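Local coordinates for protein pilin (Clostridioides difficile, PDB 6T8S) that probably polymerises as the major subunit of type IV pili, the thin filaments that extend from the bacterial cell surface, at residues T55-E58 and S59-K63. Sequence-based numbering, arbitrary orientation. Where two conformers were deposited one is given.
Sequences TYME and SLPDK
Met57 reaches across a turn of the loop to Leu60 and Pro61, in the connection that, in this type IV pilin fold, leads from the long helix 9-37 to the first strand of the antiparallel sheet, 70-75. At the base of the side chain, Met57 CB lies 3.9 Å from Leu60 CD2. With chi1 at -55°, CG sits beside the backbone N and anti to the carbonyl carbon. Met57 SD rests 3.8 Å from Leu60 CD2, so the same leucine methyl touches the methionine at both CB and SD, the two side chains crossing at roughly a right angle. The sulfur also leads on to the proline, with Met57 SD 4.1 Å from Pro61 CD. The chain then bends at chi3 (78°), and the terminal methyl swings over to the proline ring. No hydrogen bond joins the two segments; the side-chain contacts are apolar and lie at the surface of the chain. Met57 also touches Ala29 of helix 9-37, while Leu60 packs on Leu50 and Glu54, earlier in the same connection. The neighbouring Tyr56 packs on the same helix, and its OH is hydrogen-bonded to Asp36 OD2. The methionine ends with Met57 CE 3.7 Å from Pro61 CD.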
loop_
_atom_site.group_PDB
_atom_site.type_symbol
_atom_site.label_atom_id
_atom_site.label_comp_id
_atom_site.label_asym_id
_atom_site.label_seq_id
_atom_site.Cartn_x
_atom_site.Cartn_y
_atom_site.Cartn_z
ATOM N N THR A 55 -13.542 11.967 4.420
ATOM C CA THR A 55 -14.521 12.148 5.535
ATOM C C THR A 55 -14.006 11.391 6.769
ATOM O O THR A 55 -14.287 11.847 7.908
ATOM C CB THR A 55 -15.935 11.723 5.118
ATOM O OG1 THR A 55 -16.267 12.463 3.947
ATOM C CG2 THR A 55 -16.975 11.984 6.188
ATOM N N TYR A 56 -13.247 10.301 6.580
ATOM C CA TYR A 56 -12.894 9.328 7.651
ATOM C C TYR A 56 -11.504 9.596 8.251
ATOM O O TYR A 56 -11.179 8.958 9.266
ATOM C CB TYR A 56 -12.955 7.894 7.121
ATOM C CG TYR A 56 -14.336 7.444 6.720
ATOM C CD1 TYR A 56 -15.192 6.863 7.642
ATOM C CD2 TYR A 56 -14.812 7.626 5.426
ATOM C CE1 TYR A 56 -16.464 6.439 7.289
ATOM C CE2 TYR A 56 -16.086 7.219 5.064
ATOM C CZ TYR A 56 -16.918 6.617 5.996
ATOM O OH TYR A 56 -18.187 6.224 5.661
ATOM N N MET A 57 -10.698 10.475 7.646
ATOM C CA MET A 57 -9.286 10.686 8.054
ATOM C C MET A 57 -9.071 12.170 8.340
ATOM O O MET A 57 -9.368 13.008 7.475
ATOM C CB MET A 57 -8.310 10.193 6.979
ATOM C CG MET A 57 -8.545 8.739 6.607
ATOM S SD MET A 57 -7.188 8.006 5.647
ATOM C CE MET A 57 -5.996 7.685 6.944
ATOM N N GLU A 58 -8.556 12.489 9.520
ATOM C CA GLU A 58 -8.291 13.897 9.903
ATOM C C GLU A 58 -7.186 14.441 9.002
ATOM O O GLU A 58 -7.267 15.617 8.614
ATOM C CB GLU A 58 -7.899 13.990 11.371
ATOM C CG GLU A 58 -9.037 13.617 12.300
ATOM C CD GLU A 58 -8.776 13.961 13.754
ATOM O OE1 GLU A 58 -7.999 13.251 14.407
ATOM O OE2 GLU A 58 -9.365 14.940 14.223
ATOM N N SER A 59 -6.206 13.602 8.675
ATOM C CA SER A 59 -5.097 13.963 7.760
ATOM C C SER A 59 -4.838 12.811 6.785
ATOM O O SER A 59 -4.562 11.704 7.253
ATOM C CB SER A 59 -3.873 14.322 8.550
ATOM O OG SER A 59 -2.982 15.072 7.740
ATOM N N LEU A 60 -4.918 13.067 5.479
ATOM C CA LEU A 60 -4.715 12.016 4.442
ATOM C C LEU A 60 -3.224 11.808 4.218
ATOM O O LEU A 60 -2.518 12.763 3.911
ATOM C CB LEU A 60 -5.381 12.437 3.133
ATOM C CG LEU A 60 -6.902 12.402 3.122
ATOM C CD1 LEU A 60 -7.439 13.079 1.867
ATOM C CD2 LEU A 60 -7.411 10.982 3.233
ATOM N N PRO A 61 -2.698 10.572 4.368
ATOM C CA PRO A 61 -1.352 10.252 3.899
ATOM C C PRO A 61 -1.282 10.543 2.393
ATOM O O PRO A 61 -2.262 10.315 1.709
ATOM C CB PRO A 61 -1.195 8.760 4.199
ATOM C CG PRO A 61 -2.175 8.510 5.319
ATOM C CD PRO A 61 -3.345 9.425 5.016
ATOM N N ASP A 62 -0.139 11.051 1.931
ATOM C CA ASP A 62 0.077 11.520 0.535
ATOM C C ASP A 62 1.118 10.612 -0.138
ATOM O O ASP A 62 0.779 9.946 -1.140
ATOM C CB ASP A 62 0.501 12.992 0.543
ATOM C CG ASP A 62 0.826 13.554 -0.831
ATOM O OD1 ASP A 62 0.127 13.194 -1.793
ATOM O OD2 ASP A 62 1.786 14.337 -0.924
ATOM N N LYS A 63 2.332 10.584 0.405
ATOM C CA LYS A 63 3.465 9.806 -0.156
ATOM C C LYS A 63 4.018 8.889 0.932
ATOM O O LYS A 63 4.021 9.289 2.124
ATOM C CB LYS A 63 4.596 10.714 -0.638
ATOM C CG LYS A 63 4.282 11.566 -1.859
ATOM C CD LYS A 63 5.404 12.535 -2.214
ATOM C CE LYS A 63 6.727 11.864 -2.542
ATOM N NZ LYS A 63 6.680 11.141 -3.837
#